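Local coordinates for uncharacterized protein (Bacteroides caccae, PDB 4L7A), which is of unknown function but is probably a zinc-binding metallo-peptidase, at residues Ala66-His71 and Leu265-Ile270; Leu74-Glu79 and Ala256-Glu261; Ala204-Tyr209 and Leu250-Ile255. All blocks are in the same frame, centred on the assembly; numbering follows the deposited sequence.

Contact 1: residues Ala66-His71 and Leu265-Ile270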
loop_
_atom_site.group_PDB
_atom_site.type_symbol
_atom_site.label_atom_id
_atom_site.label_comp_id
_atom_site.label_asym_id
_atom_site.label_seq_id
_atom_site.Cartn_x
_atom_site.Cartn_y
_atom_site.Cartn_z
ATOM N N ALA A 66 -5.680 2.884 12.204
ATOM C CA ALA A 66 -4.616 2.054 12.731
ATOM C C ALA A 66 -5.035 0.606 12.764
ATOM O O ALA A 66 -4.222 -0.273 12.507
ATOM C CB ALA A 66 -4.228 2.491 14.094
ATOM N N LYS A 67 -6.282 0.332 13.048
ATOM C CA LYS A 67 -6.748 -1.064 13.106
ATOM C C LYS A 67 -6.995 -1.656 11.705
ATOM O O LYS A 67 -6.771 -2.862 11.479
ATOM C CB LYS A 67 -8.037 -1.197 13.920
ATOM C CG LYS A 67 -7.885 -0.871 15.389
ATOM C CD LYS A 67 -9.061 -1.375 16.191
ATOM C CE LYS A 67 -8.810 -1.219 17.725
ATOM N NZ LYS A 67 -10.004 -1.687 18.438
ATOM N N ILE A 68 -7.485 -0.831 10.784
ATOM C CA ILE A 68 -7.722 -1.281 9.413
ATOM C C ILE A 68 -6.389 -1.610 8.716
ATOM O O ILE A 68 -6.253 -2.651 8.022
ATOM C CB ILE A 68 -8.545 -0.254 8.670
ATOM C CG1 ILE A 68 -9.954 -0.250 9.301
ATOM C CG2 ILE A 68 -8.640 -0.583 7.206
ATOM C CD1 ILE A 68 -10.898 0.815 8.740
ATOM N N VAL A 69 -5.428 -0.716 8.876
ATOM C CA VAL A 69 -4.085 -0.881 8.276
ATOM C C VAL A 69 -3.390 -2.158 8.780
ATOM O O VAL A 69 -2.763 -2.898 8.006
ATOM C CB VAL A 69 -3.246 0.352 8.553
ATOM C CG1 VAL A 69 -1.808 0.168 8.169
ATOM C CG2 VAL A 69 -3.797 1.535 7.745
ATOM N N LYS A 70 -3.542 -2.451 10.066
ATOM C CA LYS A 70 -2.925 -3.622 10.640
ATOM C C LYS A 70 -3.623 -4.858 10.164
ATOM O O LYS A 70 -2.977 -5.829 9.757
ATOM C CB LYS A 70 -2.967 -3.560 12.156
ATOM C CG LYS A 70 -2.404 -4.803 12.866
ATOM C CD LYS A 70 -2.324 -4.573 14.382
ATOM C CE LYS A 70 -2.607 -5.858 15.180
ATOM N NZ LYS A 70 -1.528 -6.880 14.937
ATOM N N HIS A 71 -4.939 -4.815 10.140
ATOM C CA HIS A 71 -5.745 -5.984 9.688
ATOM C C HIS A 71 -5.561 -6.365 8.217
ATOM O O HIS A 71 -5.501 -7.553 7.877
ATOM C CB HIS A 71 -7.233 -5.739 9.915
ATOM C CG HIS A 71 -8.068 -6.949 9.701
ATOM N ND1 HIS A 71 -8.039 -8.026 10.570
ATOM C CD2 HIS A 71 -8.924 -7.281 8.709
ATOM C CE1 HIS A 71 -8.876 -8.950 10.145
ATOM N NE2 HIS A 71 -9.422 -8.527 9.015
ATOM N N LEU A 265 -14.532 -5.487 12.239
ATOM C CA LEU A 265 -13.550 -5.085 13.236
ATOM C C LEU A 265 -14.200 -4.216 14.307
ATOM O O LEU A 265 -15.255 -3.607 14.068
ATOM C CB LEU A 265 -12.406 -4.314 12.596
ATOM C CG LEU A 265 -11.568 -5.055 11.545
ATOM C CD1 LEU A 265 -10.777 -4.047 10.697
ATOM C CD2 LEU A 265 -10.658 -6.031 12.234
ATOM N N ASP A 266 -13.557 -4.137 15.469
ATOM C CA ASP A 266 -14.092 -3.365 16.576
ATOM C C ASP A 266 -13.510 -1.958 16.492
ATOM O O ASP A 266 -12.566 -1.605 17.215
ATOM C CB ASP A 266 -13.801 -4.008 17.929
ATOM C CG ASP A 266 -14.410 -3.209 19.101
ATOM O OD1 ASP A 266 -15.296 -2.351 18.880
ATOM O OD2 ASP A 266 -13.978 -3.394 20.256
ATOM N N LEU A 267 -14.084 -1.180 15.583
ATOM C CA LEU A 267 -13.540 0.099 15.217
ATOM C C LEU A 267 -13.924 1.205 16.167
ATOM O O LEU A 267 -13.322 2.230 16.127
ATOM C CB LEU A 267 -13.962 0.468 13.783
ATOM C CG LEU A 267 -13.511 -0.486 12.672
ATOM C CD1 LEU A 267 -14.065 -0.113 11.281
ATOM C CD2 LEU A 267 -11.993 -0.553 12.595
ATOM N N ASP A 268 -14.901 0.989 17.027
ATOM C CA ASP A 268 -15.377 2.026 17.925
ATOM C C ASP A 268 -14.729 2.018 19.309
ATOM O O ASP A 268 -15.148 2.765 20.208
ATOM C CB ASP A 268 -16.899 1.921 18.057
ATOM C CG ASP A 268 -17.631 2.242 16.742
ATOM O OD1 ASP A 268 -17.090 2.999 15.899
ATOM O OD2 ASP A 268 -18.767 1.767 16.570
ATOM N N HIS A 269 -13.726 1.169 19.495
ATOM C CA HIS A 269 -13.044 1.063 20.776
ATOM C C HIS A 269 -11.545 0.912 20.518
ATOM O O HIS A 269 -11.155 0.403 19.478
ATOM C CB HIS A 269 -13.554 -0.157 21.546
ATOM C CG HIS A 269 -15.015 -0.105 21.870
ATOM N ND1 HIS A 269 -15.962 -0.835 21.172
ATOM C CD2 HIS A 269 -15.695 0.580 22.822
ATOM C CE1 HIS A 269 -17.161 -0.593 21.670
ATOM N NE2 HIS A 269 -17.023 0.249 22.682
ATOM N N ILE A 270 -10.728 1.299 21.487
ATOM C CA ILE A 270 -9.307 1.052 21.396
ATOM C C ILE A 270 -9.059 -0.380 21.856
ATOM O O ILE A 270 -8.744 -1.190 21.055
ATOM C CB ILE A 270 -8.511 2.071 22.240
ATOM C CG1 ILE A 270 -8.760 3.459 21.720
ATOM C CG2 ILE A 270 -6.980 1.715 22.221
ATOM C CD1 ILE A 270 -8.254 4.578 22.653
#
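K67 reaches out from helix 59-81 and plants its amine among three backbone carbonyls of the C-terminal loop, those of D266, H269 and I270. D266 to H269 make a type I beta turn, which brings these carbonyls round NZ. NZ of K67 donates to O of H269 at 2.6 Å, to O of D266 at 2.8 Å and to O of I270 at 2.9 Å, the last approached from above the carbonyl plane. Lysine suits the place because its chain is long and its ammonium group can serve several acceptors at once; beyond CG, which stands beside the backbone N (chi1 -65°), the chain runs fully extended to the turn. The tight, apolar part of the contact lies closer to the helix. CD2 of L267 packs on CG1 of I68 at 3.9 Å, the two side chains at about a right angle, while CD1 of L265 lies near the same CG1. The other methyl of L265, CD2, sits over one face of the H71 ring, 3.8 Å from its centroid, in a CH-pi contact. H71 itself is fixed through NE2 by E261, and I68 is backed by L128 and M134. The outer side of the turn, by contrast, is solvent-facing, and there ND1 of H269 donates to OD1 of D266 at 2.8 Å, in the plane of the ring and on the syn lone pair, tying the turn's ends together. With only an alanine here instead of K67, the three carbonyls would probably lose their shared donor and the turn would be held less firmly to the helix. Because the lysine's bonds fall on backbone oxygens, this polar grip depends on the fold of the turn more than on the side chains of D266, H269 and I270, while the leucines add the apolar packing.

Contact 2: residues Leu74-Glu79 and Ala256-Glu261; sequences LEAYDE and ARRTNE
R257 and R258, neighbours near the C-terminal end of helix 248-260, meet E75 and E79, one turn apart on helix 59-81, in a salt-bridge network between two roughly antiparallel helices. Their local axes approach to 10.4 Å at an angle of 147°, a wide spacing that long side chains can bridge. R257 comes first: bent at chi3 (75°), it turns its guanidinium end-on to the E79 carboxylate, the two planes nearly coplanar. NH2 donates to OE1 of E79 at 3.0 Å and NH1 to OE2, each oxygen using its syn lone pair. R258 follows with a chain extended from CG to NE, its aliphatic part lying against the small A76, whose CB is 3.8 Å from CD of R258. Such a small residue lets the buried arginine run close to the helix. Its guanidinium then holds E79 side-on, NE and NH2 both reaching OE1, while NH1 turns to OE1 of E75 at 3.3 Å and also donates to the backbone O of H71. E261, just past the helix, closes the sequence by accepting through OE2 from NE of R257, so that this arginine is clasped at two edges. With two arginines around it, E79 is likely to stay ionised. OE1 of E79 accepts three N-H groups, and the shortest of these bonds comes from NH2 of R258, at 2.9 Å.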
loop_
_atom_site.group_PDB
_atom_site.type_symbol
_atom_site.label_atom_id
_atom_site.label_comp_id
_atom_site.label_asym_id
_atom_site.label_seq_id
_atom_site.Cartn_x
_atom_site.Cartn_y
_atom_site.Cartn_z
ATOM N N LEU A 74 -0.594 -5.575 7.593
ATOM C CA LEU A 74 0.390 -6.170 8.487
ATOM C C LEU A 74 0.035 -7.606 8.850
ATOM O O LEU A 74 0.847 -8.474 8.685
ATOM C CB LEU A 74 0.549 -5.357 9.746
ATOM C CG LEU A 74 1.305 -4.047 9.622
ATOM C CD1 LEU A 74 1.070 -3.204 10.857
ATOM C CD2 LEU A 74 2.776 -4.273 9.461
ATOM N N GLU A 75 -1.218 -7.856 9.206
ATOM C CA GLU A 75 -1.668 -9.199 9.490
ATOM C C GLU A 75 -1.774 -10.111 8.279
ATOM O O GLU A 75 -1.698 -11.337 8.438
ATOM C CB GLU A 75 -2.975 -9.210 10.275
ATOM C CG GLU A 75 -2.780 -8.841 11.749
ATOM C CD GLU A 75 -4.109 -8.888 12.505
ATOM O OE1 GLU A 75 -4.942 -9.787 12.272
ATOM O OE2 GLU A 75 -4.354 -7.997 13.289
ATOM N N ALA A 76 -1.913 -9.534 7.085
ATOM C CA ALA A 76 -2.003 -10.339 5.876
ATOM C C ALA A 76 -0.646 -10.902 5.507
ATOM O O ALA A 76 -0.458 -12.082 5.180
ATOM C CB ALA A 76 -2.591 -9.496 4.723
ATOM N N TYR A 77 0.309 -10.020 5.538
ATOM C CA TYR A 77 1.694 -10.376 5.344
ATOM C C TYR A 77 2.128 -11.393 6.405
ATOM O O TYR A 77 2.788 -12.371 6.054
ATOM C CB TYR A 77 2.571 -9.133 5.380
ATOM C CG TYR A 77 2.605 -8.282 4.105
ATOM C CD1 TYR A 77 1.549 -8.251 3.199
ATOM C CD2 TYR A 77 3.728 -7.464 3.828
ATOM C CE1 TYR A 77 1.610 -7.444 2.011
ATOM C CE2 TYR A 77 3.788 -6.660 2.719
ATOM C CZ TYR A 77 2.734 -6.657 1.798
ATOM O OH TYR A 77 2.859 -5.884 0.703
ATOM N N ASP A 78 1.725 -11.197 7.663
ATOM C CA ASP A 78 2.074 -12.149 8.705
ATOM C C ASP A 78 1.469 -13.502 8.386
ATOM O O ASP A 78 2.157 -14.492 8.442
ATOM C CB ASP A 78 1.541 -11.759 10.092
ATOM C CG ASP A 78 2.286 -10.609 10.729
ATOM O OD1 ASP A 78 3.416 -10.284 10.307
ATOM O OD2 ASP A 78 1.722 -10.049 11.708
ATOM N N GLU A 79 0.182 -13.533 8.040
ATOM C CA GLU A 79 -0.503 -14.793 7.756
ATOM C C GLU A 79 0.175 -15.610 6.648
ATOM O O GLU A 79 0.283 -16.818 6.731
ATOM C CB GLU A 79 -1.952 -14.515 7.348
ATOM C CG GLU A 79 -2.847 -15.732 7.328
ATOM C CD GLU A 79 -4.288 -15.382 6.920
ATOM O OE1 GLU A 79 -4.888 -14.394 7.399
ATOM O OE2 GLU A 79 -4.810 -16.094 6.076
ATOM N N ALA A 256 -7.759 -9.780 0.018
ATOM C CA ALA A 256 -9.153 -9.604 -0.331
ATOM C C ALA A 256 -10.123 -10.054 0.782
ATOM O O ALA A 256 -11.130 -9.379 1.042
ATOM C CB ALA A 256 -9.498 -10.340 -1.646
ATOM N N ARG A 257 -9.833 -11.169 1.435
ATOM C CA ARG A 257 -10.681 -11.641 2.503
ATOM C C ARG A 257 -10.659 -10.625 3.627
ATOM O O ARG A 257 -11.695 -10.289 4.219
ATOM C CB ARG A 257 -10.176 -12.988 3.022
ATOM C CG ARG A 257 -11.130 -13.705 3.908
ATOM C CD ARG A 257 -10.464 -14.827 4.731
ATOM N NE ARG A 257 -9.677 -14.290 5.842
ATOM C CZ ARG A 257 -8.382 -14.500 6.082
ATOM N NH1 ARG A 257 -7.618 -15.244 5.312
ATOM N NH2 ARG A 257 -7.832 -13.963 7.152
ATOM N N ARG A 258 -9.469 -10.136 3.935
ATOM C CA ARG A 258 -9.331 -9.189 5.042
ATOM C C ARG A 258 -9.982 -7.819 4.804
ATOM O O ARG A 258 -10.653 -7.290 5.695
ATOM C CB ARG A 258 -7.867 -9.076 5.452
ATOM C CG ARG A 258 -7.399 -10.273 6.282
ATOM C CD ARG A 258 -5.899 -10.303 6.333
ATOM N NE ARG A 258 -5.484 -11.348 7.254
ATOM C CZ ARG A 258 -5.501 -11.233 8.570
ATOM N NH1 ARG A 258 -5.852 -10.093 9.160
ATOM N NH2 ARG A 258 -5.146 -12.270 9.299
ATOM N N THR A 259 -9.846 -7.270 3.617
ATOM C CA THR A 259 -10.479 -5.963 3.324
ATOM C C THR A 259 -12.015 -6.095 3.256
ATOM O O THR A 259 -12.718 -5.136 3.534
ATOM C CB THR A 259 -9.972 -5.314 2.027
ATOM O OG1 THR A 259 -10.027 -6.242 0.960
ATOM C CG2 THR A 259 -8.561 -4.885 2.158
ATOM N N ASN A 260 -12.532 -7.279 2.964
ATOM C CA ASN A 260 -13.992 -7.484 3.084
ATOM C C ASN A 260 -14.500 -7.660 4.498
ATOM O O ASN A 260 -15.685 -7.615 4.707
ATOM C CB ASN A 260 -14.465 -8.698 2.296
ATOM C CG ASN A 260 -14.674 -8.390 0.830
ATOM O OD1 ASN A 260 -14.866 -7.220 0.410
ATOM N ND2 ASN A 260 -14.614 -9.443 0.017
ATOM N N GLU A 261 -13.592 -7.879 5.440
ATOM C CA GLU A 261 -13.890 -8.059 6.858
ATOM C C GLU A 261 -13.837 -6.751 7.645
ATOM O O GLU A 261 -14.054 -6.762 8.854
ATOM C CB GLU A 261 -12.840 -8.983 7.490
ATOM C CG GLU A 261 -13.073 -10.411 7.197
ATOM C CD GLU A 261 -11.892 -11.294 7.545
ATOM O OE1 GLU A 261 -10.898 -10.828 8.176
ATOM O OE2 GLU A 261 -11.952 -12.453 7.139
#

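Contact 3: residues Ala204-Tyr209 and Leu250-Ile255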
loop_
_atom_site.group_PDB
_atom_site.type_symbol
_atom_site.label_atom_id
_atom_site.label_comp_id
_atom_site.label_asym_id
_atom_site.label_seq_id
_atom_site.Cartn_x
_atom_site.Cartn_y
_atom_site.Cartn_z
ATOM N N ALA A 204 1.854 -4.764 -6.671
ATOM C CA ALA A 204 0.852 -3.988 -5.967
ATOM C C ALA A 204 -0.528 -4.079 -6.618
ATOM O O ALA A 204 -1.558 -4.110 -5.897
ATOM C CB ALA A 204 1.255 -2.542 -5.910
ATOM N N CYS A 205 -0.556 -4.088 -7.941
ATOM C CA CYS A 205 -1.855 -4.284 -8.644
ATOM C C CYS A 205 -2.400 -5.692 -8.416
ATOM O O CYS A 205 -3.585 -5.886 -8.114
ATOM C CB CYS A 205 -1.741 -4.003 -10.126
ATOM S SG CYS A 205 -1.422 -2.241 -10.533
ATOM N N PHE A 206 -1.533 -6.687 -8.538
ATOM C CA PHE A 206 -1.959 -8.040 -8.338
ATOM C C PHE A 206 -2.518 -8.234 -6.932
ATOM O O PHE A 206 -3.564 -8.883 -6.772
ATOM C CB PHE A 206 -0.821 -9.034 -8.583
ATOM C CG PHE A 206 -1.267 -10.458 -8.551
ATOM C CD1 PHE A 206 -2.110 -10.951 -9.541
ATOM C CD2 PHE A 206 -0.887 -11.287 -7.519
ATOM C CE1 PHE A 206 -2.566 -12.279 -9.528
ATOM C CE2 PHE A 206 -1.313 -12.622 -7.498
ATOM C CZ PHE A 206 -2.164 -13.122 -8.521
ATOM N N LEU A 207 -1.875 -7.635 -5.923
ATOM C CA LEU A 207 -2.319 -7.835 -4.577
ATOM C C LEU A 207 -3.607 -7.099 -4.225
ATOM O O LEU A 207 -4.317 -7.564 -3.394
ATOM C CB LEU A 207 -1.204 -7.490 -3.558
ATOM C CG LEU A 207 0.009 -8.401 -3.550
ATOM C CD1 LEU A 207 1.013 -7.970 -2.447
ATOM C CD2 LEU A 207 -0.462 -9.844 -3.306
ATOM N N THR A 208 -3.887 -5.953 -4.844
ATOM C CA THR A 208 -4.992 -5.105 -4.449
ATOM C C THR A 208 -6.204 -5.115 -5.432
ATOM O O THR A 208 -7.325 -4.942 -4.987
ATOM C CB THR A 208 -4.576 -3.630 -4.289
ATOM O OG1 THR A 208 -4.036 -3.118 -5.514
ATOM C CG2 THR A 208 -3.553 -3.475 -3.222
ATOM N N TYR A 209 -5.973 -5.346 -6.734
ATOM C CA TYR A 209 -7.079 -5.359 -7.734
ATOM C C TYR A 209 -8.041 -6.550 -7.532
ATOM O O TYR A 209 -7.579 -7.697 -7.437
ATOM C CB TYR A 209 -6.533 -5.444 -9.151
ATOM C CG TYR A 209 -5.972 -4.159 -9.736
ATOM C CD1 TYR A 209 -5.630 -3.083 -8.931
ATOM C CD2 TYR A 209 -5.644 -4.089 -11.096
ATOM C CE1 TYR A 209 -5.116 -1.907 -9.478
ATOM C CE2 TYR A 209 -5.113 -2.924 -11.645
ATOM C CZ TYR A 209 -4.868 -1.842 -10.847
ATOM O OH TYR A 209 -4.332 -0.717 -11.378
ATOM N N LEU A 250 -1.929 -16.688 -2.926
ATOM C CA LEU A 250 -2.521 -16.822 -1.613
ATOM C C LEU A 250 -2.591 -15.468 -0.898
ATOM O O LEU A 250 -3.592 -15.158 -0.265
ATOM C CB LEU A 250 -1.710 -17.818 -0.794
ATOM C CG LEU A 250 -2.229 -18.045 0.613
ATOM C CD1 LEU A 250 -3.681 -18.520 0.559
ATOM C CD2 LEU A 250 -1.281 -19.057 1.398
ATOM N N LEU A 251 -1.501 -14.701 -0.965
ATOM C CA LEU A 251 -1.444 -13.386 -0.332
ATOM C C LEU A 251 -2.503 -12.463 -0.932
ATOM O O LEU A 251 -3.198 -11.761 -0.201
ATOM C CB LEU A 251 -0.044 -12.747 -0.402
ATOM C CG LEU A 251 0.150 -11.351 0.231
ATOM C CD1 LEU A 251 -0.184 -11.329 1.683
ATOM C CD2 LEU A 251 1.572 -10.924 0.101
ATOM N N ARG A 252 -2.651 -12.483 -2.245
ATOM C CA ARG A 252 -3.751 -11.720 -2.886
ATOM C C ARG A 252 -5.139 -12.063 -2.297
ATOM O O ARG A 252 -5.936 -11.165 -2.013
ATOM C CB ARG A 252 -3.752 -11.930 -4.411
ATOM C CG ARG A 252 -4.931 -11.238 -5.132
ATOM C CD ARG A 252 -4.983 -11.651 -6.620
ATOM N NE ARG A 252 -5.251 -13.073 -6.726
ATOM C CZ ARG A 252 -6.485 -13.605 -6.710
ATOM N NH1 ARG A 252 -7.552 -12.839 -6.622
ATOM N NH2 ARG A 252 -6.664 -14.925 -6.773
ATOM N N LYS A 253 -5.397 -13.357 -2.103
ATOM C CA LYS A 253 -6.681 -13.821 -1.607
ATOM C C LYS A 253 -6.875 -13.466 -0.166
ATOM O O LYS A 253 -7.968 -13.084 0.224
ATOM C CB LYS A 253 -6.831 -15.324 -1.793
ATOM C CG LYS A 253 -7.166 -15.702 -3.228
ATOM C CD LYS A 253 -6.463 -16.996 -3.688
ATOM C CE LYS A 253 -7.013 -18.231 -3.019
ATOM N NZ LYS A 253 -8.125 -18.769 -3.804
ATOM N N VAL A 254 -5.814 -13.588 0.618
ATOM C CA VAL A 254 -5.875 -13.240 2.028
ATOM C C VAL A 254 -6.143 -11.728 2.217
ATOM O O VAL A 254 -6.986 -11.351 3.016
ATOM C CB VAL A 254 -4.626 -13.730 2.762
ATOM C CG1 VAL A 254 -4.492 -13.076 4.135
ATOM C CG2 VAL A 254 -4.688 -15.271 2.875
ATOM N N ILE A 255 -5.503 -10.894 1.419
ATOM C CA ILE A 255 -5.773 -9.458 1.432
ATOM C C ILE A 255 -7.235 -9.167 1.094
ATOM O O ILE A 255 -7.905 -8.454 1.845
ATOM C CB ILE A 255 -4.828 -8.701 0.481
ATOM C CG1 ILE A 255 -3.436 -8.676 1.128
ATOM C CG2 ILE A 255 -5.349 -7.253 0.201
ATOM C CD1 ILE A 255 -2.306 -8.230 0.280
HETATM O O HOH W 1 -6.675 -8.786 -3.229
HETATM O O HOH W 2 -7.772 -9.780 -5.671
#
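A helix-helix packing joins the C-terminal end of helix 195-208 to helix 248-260, the local axes inclined at 49° and 8.7 Å apart at their closest. The backbones come near enough that L207 fits against the second helix: its CD2 lies 3.6 Å from the backbone N of R252 and 3.9 Å from CG of L251, while CB touches CD1 of I255. Leucine suits the spot, its two branches reaching both L251 methyl and helix backbone. R252 works differently. With CG anti to the backbone N (chi1 176°) and chi2 extended, its CD methylene comes over one face of the F206 ring, 3.8 Å from the centroid, as a CH-pi contact; the bend at chi3 turns NE and the guanidinium from there, the latter's plane inclined at 61° to the ring. Here the arginine offers its aliphatic stem to the aromatic, and its charged end pairs with D249. Two waters supply the polar links between the segments. One donates to O of L207 at 2.7 Å and to O of R252 at 2.8 Å, while the second donates to O of Y209 and accepts from NH1 of R252. Around this buried core, W214 meets the F206 ring edge-to-face, helix 211-244 also brings L233 and K237 against it, A204 and T208 lean on helix 131-153, and L251 and I255 face helix 59-81 through Y77 and A76.

Contacts 1, 2 and 3 are nested along the chain: 204-209 with 250-255 lies inside the loop closed by contact 2, which in turn lies inside that closed by contact 1. Helix 59-81 serves contacts 1 and 2, whose centres are 12 Å apart, and helix 248-260 serves contacts 2 and 3, with centres 9 Å apart. Contacts 1 and 3 do not touch, their centres about 20 Å apart. Contact 2 is therefore the bridge, touching contact 1 through H71 and contact 3 through the packing of A76 and Y77. Together they fasten the chain's C-terminal helix and tail onto helices 59-81 and 195-208.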